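Local coordinates for protein GH127 beta-L-arabinofuranoside (Geobacillus stearothermophilus, PDB 4QK0) that probably hydrolyses terminal beta-L-arabinofuranosidic linkages, as a family 127 glycoside hydrolase whose catalytic domain is an (alpha/alpha)6 barrel, at residues A[297-302]-A[317-322]; A[303-308]-A[324-329]; A[265-270]-A[331-336]; A[274-279]-A[290-295]. One frame throughout, in Å; residues are numbered along the deposited sequence.

Contact 1 (A[297-302]-A[317-322])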
loop_
_atom_site.group_PDB
_atom_site.type_symbol
_atom_site.label_atom_id
_atom_site.label_comp_id
_atom_site.label_asym_id
_atom_site.label_seq_id
_atom_site.Cartn_x
_atom_site.Cartn_y
_atom_site.Cartn_z
ATOM N N GLU A 297 0.019 -4.615 26.387
ATOM C CA GLU A 297 -1.322 -4.931 25.925
ATOM C C GLU A 297 -1.600 -4.278 24.568
ATOM O O GLU A 297 -2.193 -4.899 23.710
ATOM C CB GLU A 297 -2.365 -4.454 26.946
ATOM C CG GLU A 297 -2.301 -5.272 28.256
ATOM C CD GLU A 297 -2.784 -6.723 28.101
ATOM O OE1 GLU A 297 -3.985 -6.909 27.766
ATOM O OE2 GLU A 297 -1.992 -7.693 28.290
ATOM N N ASN A 298 -1.170 -3.028 24.373
ATOM C CA ASN A 298 -1.427 -2.386 23.125
ATOM C C ASN A 298 -0.682 -3.111 21.975
ATOM O O ASN A 298 -1.260 -3.379 20.917
ATOM C CB ASN A 298 -1.017 -0.956 23.150
ATOM C CG ASN A 298 -1.410 -0.233 21.849
ATOM O OD1 ASN A 298 -0.565 0.234 21.082
ATOM N ND2 ASN A 298 -2.718 -0.081 21.645
ATOM N N VAL A 299 0.598 -3.416 22.170
ATOM C CA VAL A 299 1.383 -4.049 21.103
ATOM C C VAL A 299 0.812 -5.434 20.797
ATOM O O VAL A 299 0.538 -5.735 19.648
ATOM C CB VAL A 299 2.865 -4.186 21.473
ATOM C CG1 VAL A 299 3.559 -5.073 20.489
ATOM C CG2 VAL A 299 3.507 -2.845 21.483
ATOM N N THR A 300 0.590 -6.240 21.826
ATOM C CA THR A 300 0.379 -7.646 21.630
ATOM C C THR A 300 -1.085 -7.970 21.423
ATOM O O THR A 300 -1.385 -9.039 20.939
ATOM C CB THR A 300 0.911 -8.518 22.807
ATOM O OG1 THR A 300 0.200 -8.219 24.010
ATOM C CG2 THR A 300 2.342 -8.281 23.000
ATOM N N LYS A 301 -1.983 -7.101 21.837
ATOM C CA LYS A 301 -3.381 -7.327 21.579
ATOM C C LYS A 301 -3.979 -6.441 20.451
ATOM O O LYS A 301 -5.152 -6.575 20.118
ATOM C CB LYS A 301 -4.179 -7.139 22.847
ATOM C CG LYS A 301 -3.780 -8.259 23.822
ATOM C CD LYS A 301 -4.836 -8.834 24.766
ATOM C CE LYS A 301 -4.208 -9.942 25.632
ATOM N NZ LYS A 301 -3.149 -9.398 26.548
ATOM N N ARG A 302 -3.215 -5.486 19.944
ATOM C CA ARG A 302 -3.744 -4.623 18.890
ATOM C C ARG A 302 -2.828 -4.393 17.750
ATOM O O ARG A 302 -3.325 -4.029 16.722
ATOM C CB ARG A 302 -4.205 -3.298 19.474
ATOM C CG ARG A 302 -5.227 -3.535 20.544
ATOM C CD ARG A 302 -5.958 -2.310 20.905
ATOM N NE ARG A 302 -7.121 -2.613 21.727
ATOM C CZ ARG A 302 -8.074 -1.723 21.990
ATOM N NH1 ARG A 302 -8.011 -0.501 21.462
ATOM N NH2 ARG A 302 -9.106 -2.060 22.748
ATOM N N GLU A 317 9.281 2.105 8.986
ATOM C CA GLU A 317 9.380 0.760 9.541
ATOM C C GLU A 317 8.666 0.707 10.880
ATOM O O GLU A 317 9.223 0.296 11.886
ATOM C CB GLU A 317 10.847 0.354 9.667
ATOM C CG GLU A 317 11.670 0.735 8.434
ATOM C CD GLU A 317 13.150 0.479 8.638
ATOM O OE1 GLU A 317 13.701 -0.471 8.076
ATOM O OE2 GLU A 317 13.750 1.226 9.407
ATOM N N SER A 318 7.394 1.088 10.858
ATOM C CA SER A 318 6.742 1.550 12.036
ATOM C C SER A 318 5.404 0.905 12.337
ATOM O O SER A 318 4.738 0.273 11.481
ATOM C CB SER A 318 6.572 3.070 11.902
ATOM O OG SER A 318 5.855 3.359 10.726
ATOM N N PHE A 319 5.025 1.069 13.603
ATOM C CA PHE A 319 3.668 0.921 14.009
ATOM C C PHE A 319 2.809 1.942 13.290
ATOM O O PHE A 319 3.229 3.070 12.983
ATOM C CB PHE A 319 3.545 1.151 15.495
ATOM C CG PHE A 319 4.166 0.052 16.343
ATOM C CD1 PHE A 319 3.565 -1.167 16.459
ATOM C CD2 PHE A 319 5.376 0.255 16.986
ATOM C CE1 PHE A 319 4.124 -2.176 17.235
ATOM C CE2 PHE A 319 5.958 -0.763 17.759
ATOM C CZ PHE A 319 5.344 -1.979 17.883
ATOM N N THR A 320 1.571 1.544 13.037
ATOM C CA THR A 320 0.538 2.487 12.641
ATOM C C THR A 320 -0.421 2.673 13.813
ATOM O O THR A 320 -0.295 3.638 14.566
ATOM C CB THR A 320 -0.190 2.039 11.366
ATOM O OG1 THR A 320 -0.691 0.697 11.500
ATOM C CG2 THR A 320 0.800 2.085 10.230
ATOM N N PHE A 321 -1.466 1.853 13.890
ATOM C CA PHE A 321 -2.474 2.049 14.927
ATOM C C PHE A 321 -3.216 0.767 15.147
ATOM O O PHE A 321 -3.112 -0.210 14.358
ATOM C CB PHE A 321 -3.414 3.252 14.568
ATOM C CG PHE A 321 -4.147 3.074 13.268
ATOM C CD1 PHE A 321 -5.374 2.389 13.234
ATOM C CD2 PHE A 321 -3.584 3.484 12.073
ATOM C CE1 PHE A 321 -6.035 2.143 12.031
ATOM C CE2 PHE A 321 -4.252 3.257 10.856
ATOM C CZ PHE A 321 -5.482 2.586 10.860
ATOM N N ASP A 322 -4.061 0.769 16.162
ATOM C CA ASP A 322 -4.784 -0.448 16.529
ATOM C C ASP A 322 -5.496 -1.156 15.387
ATOM O O ASP A 322 -6.268 -0.564 14.644
ATOM C CB ASP A 322 -5.806 -0.119 17.598
ATOM C CG ASP A 322 -5.145 0.359 18.922
ATOM O OD1 ASP A 322 -3.887 0.468 19.007
ATOM O OD2 ASP A 322 -5.912 0.655 19.856
#
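D322 sets its carboxylate near the C-terminal end of helix 286-302, one helix of the (alpha/alpha)6 barrel, and divides its two oxygens between N298 and R302. These residues are four apart and so lie on the same side of the helix. N298 crosses the aspartate at about a right angle, with CG anti to its backbone N (chi1 -175°), which swings the amide out from the helix. Its ND2 donates to D322 OD1 at 2.9 Å, on the syn side of that oxygen, with the amide and carboxylate planes 49° apart. The other end of the amide is also held: N298 OD1 accepts from Q303 NE2 and from the backbone N of A262, so three bonds fix its rotation. An asparagine suits this place because it can donate and accept at once. R302 makes the salt bridge: its NH1 lies 2.9 Å from D322 OD2 on the anti side. Both donors approach tilted out of the carboxylate plane. D322 OD2 sits almost in the guanidinium plane, although that plane stands 90° from the carboxylate. The extended arginine chain also passes alongside the acid, with R302 CD 3.1 Å from D322 OD2. One helical step from N298, V299 adds an apolar touch to F319, which packs its ring against A266 and A269 of helix 266-283 as well. F321 turns from the helix and meets W388 of the second subunit edge-to-face, so this piece of chain also lies at the subunit interface. Between V299 and F319 the approach is oblique to the ring, with V299 CG2 4.1 Å from F319 CZ.

Contact 2 (A[303-308]-A[324-329])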
loop_
_atom_site.group_PDB
_atom_site.type_symbol
_atom_site.label_atom_id
_atom_site.label_comp_id
_atom_site.label_asym_id
_atom_site.label_seq_id
_atom_site.Cartn_x
_atom_site.Cartn_y
_atom_site.Cartn_z
ATOM N N GLN A 303 -1.513 -4.558 17.912
ATOM C CA GLN A 303 -0.573 -4.200 16.830
ATOM C C GLN A 303 0.483 -5.250 16.559
ATOM O O GLN A 303 1.603 -4.934 16.222
ATOM C CB GLN A 303 0.074 -2.865 17.064
ATOM C CG GLN A 303 -0.938 -1.721 17.156
ATOM C CD GLN A 303 -0.237 -0.378 17.066
ATOM O OE1 GLN A 303 0.266 0.014 16.015
ATOM N NE2 GLN A 303 -0.103 0.302 18.214
HETATM N N MSE A 304 0.100 -6.506 16.658
HETATM C CA MSE A 304 0.994 -7.594 16.438
HETATM C C MSE A 304 0.397 -8.582 15.476
HETATM O O MSE A 304 -0.757 -8.931 15.601
HETATM C CB MSE A 304 1.255 -8.332 17.763
HETATM C CG MSE A 304 2.261 -9.421 17.608
HETATM SE SE MSE A 304 2.539 -10.505 19.264
HETATM C CE MSE A 304 0.859 -11.407 19.358
ATOM N N TYR A 305 1.226 -9.090 14.545
ATOM C CA TYR A 305 0.799 -10.116 13.583
ATOM C C TYR A 305 0.786 -11.483 14.225
ATOM O O TYR A 305 1.501 -11.747 15.178
ATOM C CB TYR A 305 1.755 -10.098 12.372
ATOM C CG TYR A 305 1.588 -8.853 11.452
ATOM C CD1 TYR A 305 0.614 -8.828 10.474
ATOM C CD2 TYR A 305 2.405 -7.769 11.572
ATOM C CE1 TYR A 305 0.450 -7.732 9.644
ATOM C CE2 TYR A 305 2.241 -6.667 10.757
ATOM C CZ TYR A 305 1.257 -6.670 9.758
ATOM O OH TYR A 305 1.075 -5.526 8.958
ATOM N N ILE A 306 0.079 -12.410 13.624
ATOM C CA ILE A 306 -0.044 -13.704 14.202
ATOM C C ILE A 306 1.325 -14.434 14.271
ATOM O O ILE A 306 1.488 -15.328 15.064
ATOM C CB ILE A 306 -1.102 -14.544 13.482
ATOM C CG1 ILE A 306 -1.444 -15.796 14.277
ATOM C CG2 ILE A 306 -0.639 -14.880 12.073
ATOM C CD1 ILE A 306 -2.560 -16.640 13.699
ATOM N N THR A 307 2.263 -14.017 13.452
ATOM C CA THR A 307 3.596 -14.543 13.417
ATOM C C THR A 307 4.532 -13.970 14.511
ATOM O O THR A 307 5.698 -14.367 14.596
ATOM C CB THR A 307 4.247 -14.183 12.070
ATOM O OG1 THR A 307 4.141 -12.775 11.857
ATOM C CG2 THR A 307 3.556 -14.913 10.952
ATOM N N GLY A 308 4.046 -13.032 15.312
ATOM C CA GLY A 308 4.912 -12.304 16.213
ATOM C C GLY A 308 5.590 -11.128 15.533
ATOM O O GLY A 308 6.337 -10.407 16.136
ATOM N N ASP A 324 -4.635 -2.315 12.561
ATOM C CA ASP A 324 -4.162 -2.114 11.181
ATOM C C ASP A 324 -3.015 -3.059 10.886
ATOM O O ASP A 324 -1.850 -2.769 11.125
ATOM C CB ASP A 324 -3.741 -0.650 10.948
ATOM C CG ASP A 324 -3.217 -0.394 9.514
ATOM O OD1 ASP A 324 -3.775 -0.950 8.578
ATOM O OD2 ASP A 324 -2.252 0.360 9.327
ATOM N N LEU A 325 -3.369 -4.221 10.404
ATOM C CA LEU A 325 -2.408 -5.314 10.241
ATOM C C LEU A 325 -2.512 -5.984 8.876
ATOM O O LEU A 325 -2.876 -7.164 8.762
ATOM C CB LEU A 325 -2.691 -6.348 11.325
ATOM C CG LEU A 325 -2.359 -5.830 12.724
ATOM C CD1 LEU A 325 -2.971 -6.747 13.750
ATOM C CD2 LEU A 325 -0.855 -5.706 12.957
ATOM N N PRO A 326 -2.212 -5.222 7.829
ATOM C CA PRO A 326 -2.329 -5.698 6.447
ATOM C C PRO A 326 -1.248 -6.728 6.196
ATOM O O PRO A 326 -0.130 -6.573 6.664
ATOM C CB PRO A 326 -2.116 -4.456 5.615
ATOM C CG PRO A 326 -1.219 -3.596 6.485
ATOM C CD PRO A 326 -1.771 -3.835 7.884
ATOM N N ASN A 327 -1.594 -7.768 5.451
ATOM C CA ASN A 327 -0.701 -8.894 5.253
ATOM C C ASN A 327 0.316 -8.727 4.111
ATOM O O ASN A 327 1.427 -9.290 4.162
ATOM C CB ASN A 327 -1.542 -10.143 5.064
ATOM C CG ASN A 327 -2.323 -10.500 6.332
ATOM O OD1 ASN A 327 -1.737 -10.593 7.398
ATOM N ND2 ASN A 327 -3.647 -10.688 6.232
ATOM N N ASP A 328 -0.073 -7.967 3.108
ATOM C CA ASP A 328 0.667 -7.874 1.846
ATOM C C ASP A 328 1.602 -6.713 1.909
ATOM O O ASP A 328 2.675 -6.751 1.287
ATOM C CB ASP A 328 -0.285 -7.777 0.624
ATOM C CG ASP A 328 -1.330 -6.652 0.755
ATOM O OD1 ASP A 328 -1.541 -6.096 1.851
ATOM O OD2 ASP A 328 -1.989 -6.344 -0.265
ATOM N N THR A 329 1.269 -5.695 2.696
ATOM C CA THR A 329 2.113 -4.548 2.879
ATOM C C THR A 329 2.819 -4.477 4.278
ATOM O O THR A 329 3.491 -3.483 4.589
ATOM C CB THR A 329 1.303 -3.280 2.714
ATOM O OG1 THR A 329 0.149 -3.340 3.565
ATOM C CG2 THR A 329 0.869 -3.131 1.288
#
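Y305 opens a type I beta turn that ends at G308 and lays its ring over L325 in a CH-pi contact, joining two irregular connections of the (alpha/alpha)6-barrel domain. G308 N closes the turn on Y305 O, and the positive phi of G308 (84°) suits glycine. L325 CD2 stands 3.9 Å from the centre of the tyrosine ring and only 8° off its normal, so the methyl presses on the middle of the face. The two side chains slide past each other in opposite directions, which brings L325 CB to 3.8 Å from Y305 CE1. A branched leucine fits well: while CD2 covers the ring and also reaches the backbone of Q303, CD1 lies 3.6 Å from M304 O. That carbonyl is bonded to the hydroxyl of Y613 of the second subunit, whose side chain packs on L325 too. Q303, which buries much less here, spends its polar end elsewhere, its amide being bound to the preceding helix and to A262 O. A tyrosine suits its place because the ring gives an apolar face to the leucine while the hydroxyl reaches beyond it to the neighbouring proline. The carbonyl of P326 lies near the plane of the ring, at its edge, where the hydroxyl can reach it: Y305 OH donates to P326 O at 2.8 Å, tilted 22° from the carbonyl plane.

Contact 3 (A[265-270]-A[331-336]); sequences HAVRAL and YAETCA
V267 pushes one methyl into the first turn of helix 334-350, where A336 is small enough to let it in. Its CG2 lies 3.7 Å from A336 N, 4.0 Å from A336 CB and 3.9 Å from C335 CB. Two alanines bring the backbones close beside it, A266 CB meeting A336 CB at 4.1 Å, while L270 sets CD1 tightly against A336 O at 3.1 Å. E333 approaches the same valine methyl from the side, its OE2 3.7 Å from V267 CG2. The glutamate occupies the N-cap position of helix 334-350, yet with CG anti to the backbone N (chi1 -172°) and an extended chain it sends its carboxylate away from the helix start, toward H265 and the edge of the Y331 ring.

The next shell places these groups. H265 is the N-cap of helix 266-283, and its ND1 accepts a weak but nearly straight bond from R268 N at 3.3 Å. R268 folds back so that NH1 lies over the imidazole face. The other ring nitrogen, NE2, is bonded to E317 OE2, and E317 OE1 to the hydroxyl of Y331, so one acid links both segments. C335, beside N416 of helix 413-422, is not disulfide-bonded here, although a disulfide with C412 is seen in another structure of this protein. Helix 266-283 starts directly from strand 264-265, which pairs with strand 318-319, and L270 continues the contact along helix 334-350 to A339, L340 and W343.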
loop_
_atom_site.group_PDB
_atom_site.type_symbol
_atom_site.label_atom_id
_atom_site.label_comp_id
_atom_site.label_asym_id
_atom_site.label_seq_id
_atom_site.Cartn_x
_atom_site.Cartn_y
_atom_site.Cartn_z
ATOM N N HIS A 265 8.935 3.868 14.895
ATOM C CA HIS A 265 9.800 2.775 14.450
ATOM C C HIS A 265 9.751 1.636 15.457
ATOM O O HIS A 265 9.962 1.864 16.658
ATOM C CB HIS A 265 11.229 3.344 14.339
ATOM C CG HIS A 265 12.186 2.429 13.679
ATOM N ND1 HIS A 265 12.819 1.409 14.349
ATOM C CD2 HIS A 265 12.611 2.359 12.393
ATOM C CE1 HIS A 265 13.572 0.734 13.499
ATOM N NE2 HIS A 265 13.455 1.288 12.305
ATOM N N ALA A 266 9.516 0.412 14.977
ATOM C CA ALA A 266 9.207 -0.676 15.832
ATOM C C ALA A 266 10.376 -1.186 16.653
ATOM O O ALA A 266 10.172 -1.510 17.812
ATOM C CB ALA A 266 8.591 -1.820 15.081
ATOM N N VAL A 267 11.575 -1.288 16.065
ATOM C CA VAL A 267 12.719 -1.770 16.813
ATOM C C VAL A 267 13.087 -0.769 17.907
ATOM O O VAL A 267 13.328 -1.147 19.053
ATOM C CB VAL A 267 13.947 -1.999 15.921
ATOM C CG1 VAL A 267 15.050 -2.624 16.725
ATOM C CG2 VAL A 267 13.617 -2.942 14.742
ATOM N N ARG A 268 13.114 0.496 17.558
ATOM C CA ARG A 268 13.359 1.560 18.497
ATOM C C ARG A 268 12.390 1.436 19.681
ATOM O O ARG A 268 12.802 1.462 20.866
ATOM C CB ARG A 268 13.181 2.916 17.858
ATOM C CG ARG A 268 14.358 3.374 17.032
ATOM C CD ARG A 268 14.105 4.751 16.381
ATOM N NE ARG A 268 15.278 5.291 15.714
ATOM C CZ ARG A 268 15.773 4.841 14.563
ATOM N NH1 ARG A 268 15.185 3.860 13.924
ATOM N NH2 ARG A 268 16.893 5.351 14.087
ATOM N N ALA A 269 11.112 1.260 19.386
ATOM C CA ALA A 269 10.115 1.203 20.434
ATOM C C ALA A 269 10.367 0.025 21.362
ATOM O O ALA A 269 10.237 0.157 22.589
ATOM C CB ALA A 269 8.708 1.116 19.842
ATOM N N LEU A 270 10.601 -1.139 20.779
ATOM C CA LEU A 270 10.676 -2.325 21.580
ATOM C C LEU A 270 11.980 -2.358 22.415
ATOM O O LEU A 270 11.961 -2.883 23.505
ATOM C CB LEU A 270 10.575 -3.557 20.720
ATOM C CG LEU A 270 9.235 -3.768 19.996
ATOM C CD1 LEU A 270 9.346 -4.967 19.113
ATOM C CD2 LEU A 270 8.073 -3.967 20.892
ATOM N N TYR A 331 5.401 -4.789 7.355
ATOM C CA TYR A 331 6.851 -4.674 7.398
ATOM C C TYR A 331 7.421 -5.814 8.239
ATOM O O TYR A 331 8.200 -6.637 7.736
ATOM C CB TYR A 331 7.255 -3.324 7.881
ATOM C CG TYR A 331 8.626 -2.949 7.400
ATOM C CD1 TYR A 331 8.854 -2.527 6.093
ATOM C CD2 TYR A 331 9.702 -2.988 8.255
ATOM C CE1 TYR A 331 10.137 -2.175 5.662
ATOM C CE2 TYR A 331 10.963 -2.629 7.845
ATOM C CZ TYR A 331 11.186 -2.239 6.549
ATOM O OH TYR A 331 12.465 -1.841 6.178
ATOM N N ALA A 332 7.042 -5.901 9.511
ATOM C CA ALA A 332 7.388 -7.085 10.351
ATOM C C ALA A 332 8.870 -7.474 10.228
ATOM O O ALA A 332 9.223 -8.599 9.919
ATOM C CB ALA A 332 6.509 -8.239 10.025
ATOM N N GLU A 333 9.703 -6.476 10.402
ATOM C CA GLU A 333 11.161 -6.598 10.304
ATOM C C GLU A 333 11.674 -7.679 11.260
ATOM O O GLU A 333 11.184 -7.824 12.395
ATOM C CB GLU A 333 11.750 -5.266 10.685
ATOM C CG GLU A 333 13.203 -5.080 10.483
ATOM C CD GLU A 333 13.695 -3.685 10.913
ATOM O OE1 GLU A 333 14.907 -3.610 11.041
ATOM O OE2 GLU A 333 12.956 -2.675 11.079
ATOM N N THR A 334 12.610 -8.464 10.764
ATOM C CA THR A 334 13.236 -9.510 11.530
ATOM C C THR A 334 13.724 -8.962 12.883
ATOM O O THR A 334 13.405 -9.533 13.905
ATOM C CB THR A 334 14.410 -10.148 10.722
ATOM O OG1 THR A 334 13.919 -10.663 9.472
ATOM C CG2 THR A 334 15.011 -11.291 11.493
ATOM N N CYS A 335 14.428 -7.842 12.853
ATOM C CA CYS A 335 14.966 -7.228 14.043
ATOM C C CYS A 335 13.883 -6.825 15.066
ATOM O O CYS A 335 14.129 -6.843 16.263
ATOM C CB CYS A 335 15.822 -6.024 13.689
ATOM S SG CYS A 335 17.414 -6.535 13.079
ATOM N N ALA A 336 12.675 -6.515 14.600
ATOM C CA ALA A 336 11.623 -6.099 15.514
ATOM C C ALA A 336 11.093 -7.302 16.247
ATOM O O ALA A 336 10.694 -7.182 17.393
ATOM C CB ALA A 336 10.492 -5.408 14.783
#

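Contact 4 (A[274-279]-A[290-295])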
loop_
_atom_site.group_PDB
_atom_site.type_symbol
_atom_site.label_atom_id
_atom_site.label_comp_id
_atom_site.label_asym_id
_atom_site.label_seq_id
_atom_site.Cartn_x
_atom_site.Cartn_y
_atom_site.Cartn_z
ATOM N N THR A 274 11.923 -2.510 26.385
ATOM C CA THR A 274 12.683 -3.543 27.049
ATOM C C THR A 274 13.462 -2.879 28.260
ATOM O O THR A 274 13.458 -3.403 29.348
ATOM C CB THR A 274 13.649 -4.171 26.076
ATOM O OG1 THR A 274 12.941 -4.929 25.079
ATOM C CG2 THR A 274 14.656 -5.093 26.784
ATOM N N ALA A 275 14.032 -1.707 28.037
ATOM C CA ALA A 275 14.681 -0.946 29.073
ATOM C C ALA A 275 13.676 -0.520 30.186
ATOM O O ALA A 275 13.948 -0.670 31.371
ATOM C CB ALA A 275 15.400 0.249 28.517
HETATM N N MSE A 276 12.519 -0.038 29.779
HETATM C CA MSE A 276 11.523 0.386 30.733
HETATM C C MSE A 276 11.126 -0.738 31.648
HETATM O O MSE A 276 10.986 -0.519 32.845
HETATM C CB MSE A 276 10.283 0.923 30.042
HETATM C CG MSE A 276 10.605 2.232 29.322
HETATM SE SE MSE A 276 9.066 2.671 28.166
HETATM C CE MSE A 276 7.509 2.639 29.344
ATOM N N ALA A 277 10.953 -1.940 31.110
ATOM C CA ALA A 277 10.539 -3.086 31.912
ATOM C C ALA A 277 11.620 -3.541 32.895
ATOM O O ALA A 277 11.319 -3.881 34.036
ATOM C CB ALA A 277 10.152 -4.234 31.029
ATOM N N GLY A 278 12.866 -3.549 32.432
ATOM C CA GLY A 278 14.026 -3.815 33.287
ATOM C C GLY A 278 14.145 -2.801 34.434
ATOM O O GLY A 278 14.364 -3.198 35.549
ATOM N N LEU A 279 13.975 -1.517 34.154
ATOM C CA LEU A 279 14.021 -0.492 35.166
ATOM C C LEU A 279 12.835 -0.563 36.140
ATOM O O LEU A 279 13.029 -0.456 37.331
ATOM C CB LEU A 279 14.024 0.877 34.562
ATOM C CG LEU A 279 15.296 1.254 33.829
ATOM C CD1 LEU A 279 15.012 2.459 32.925
ATOM C CD2 LEU A 279 16.440 1.541 34.793
ATOM N N GLN A 290 3.326 -0.057 35.205
ATOM C CA GLN A 290 2.008 0.099 34.603
ATOM C C GLN A 290 2.089 0.607 33.189
ATOM O O GLN A 290 1.348 0.148 32.361
ATOM C CB GLN A 290 1.151 1.061 35.408
ATOM C CG GLN A 290 0.421 0.316 36.513
ATOM C CD GLN A 290 -0.167 1.247 37.548
ATOM O OE1 GLN A 290 -0.351 2.446 37.299
ATOM N NE2 GLN A 290 -0.445 0.708 38.732
ATOM N N ALA A 291 3.003 1.533 32.921
ATOM C CA ALA A 291 3.228 2.006 31.551
ATOM C C ALA A 291 3.614 0.840 30.638
ATOM O O ALA A 291 3.053 0.680 29.575
ATOM C CB ALA A 291 4.286 3.080 31.516
ATOM N N CYS A 292 4.517 -0.015 31.117
ATOM C CA CYS A 292 4.925 -1.204 30.404
ATOM C C CYS A 292 3.779 -2.112 30.128
ATOM O O CYS A 292 3.709 -2.650 29.037
ATOM C CB CYS A 292 6.010 -1.982 31.142
ATOM S SG CYS A 292 7.605 -1.097 31.148
ATOM N N GLN A 293 2.896 -2.309 31.111
ATOM C CA GLN A 293 1.815 -3.237 30.960
ATOM C C GLN A 293 0.831 -2.700 29.948
ATOM O O GLN A 293 0.271 -3.471 29.200
ATOM C CB GLN A 293 1.113 -3.555 32.282
ATOM C CG GLN A 293 1.975 -4.456 33.171
ATOM C CD GLN A 293 1.509 -4.528 34.643
ATOM O OE1 GLN A 293 1.096 -3.525 35.244
ATOM N NE2 GLN A 293 1.630 -5.710 35.236
ATOM N N THR A 294 0.609 -1.399 29.952
ATOM C CA THR A 294 -0.323 -0.764 29.053
ATOM C C THR A 294 0.230 -0.880 27.623
ATOM O O THR A 294 -0.504 -1.200 26.717
ATOM C CB THR A 294 -0.494 0.707 29.440
ATOM O OG1 THR A 294 -1.130 0.735 30.718
ATOM C CG2 THR A 294 -1.358 1.475 28.454
ATOM N N LEU A 295 1.529 -0.674 27.471
ATOM C CA LEU A 295 2.142 -0.782 26.167
ATOM C C LEU A 295 2.183 -2.214 25.682
ATOM O O LEU A 295 1.934 -2.462 24.517
ATOM C CB LEU A 295 3.515 -0.166 26.169
ATOM C CG LEU A 295 3.447 1.365 26.272
ATOM C CD1 LEU A 295 4.745 1.938 26.789
ATOM C CD2 LEU A 295 3.150 1.990 24.930
#
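A bend at the end of M276 brings its methyl onto the facing helix. The residue, a selenomethionine, leaves its helix with CG beside the backbone N (chi1 -68°) and runs on extended, until the last torsion of 54° turns CE toward A291 and L295. CE then lies 3.9 Å from A291 CB and 3.8 Å from L295 CD1, two residues one turn apart on helix 286-302; the leucine crosses the long side chain at about a right angle. Nearer the root of the same side chain, C292, with SG likewise beside its backbone N, sets its sulfur 3.5 Å from M276 CB and 4.0 Å from A277 CB. That SG is also 3.5 Å from the backbone N of A277, so it rests against the facing backbone as well. Selenium here replaces the sulfur of a methionine, whose flexible, unbranched chain can fit between small and large neighbours; the compact A291, A277 and C292 leave room for it. A277 also touches R346 and M347 of helix 334-350. No hydrogen bond joins the two segments. Their axes pass 9.4 Å apart at 140°, nearer antiparallel than parallel, as in an alpha-helical hairpin, the unit from which the (alpha/alpha)6 barrel of the six-hairpin glycosidases is built.

Helix 266-283 opens contact 3 at its start and contact 4 farther along. The chain turns into helix 286-302, and contact 4 closes first, with only ten residues between its segments. The end of that helix opens contact 1, and the loop directly after it opens contact 2. Strand 318-319 and the residues following it close contact 1 before 324-329 closes contact 2, so these two cross; they touch where the helix end runs into the loop, and both reach the second subunit. Contact 3 closes last, at the start of helix 334-350, and encloses the other three. It is tied to contact 1 through E317, joining the helical hairpin, the short sheet and the next barrel helix.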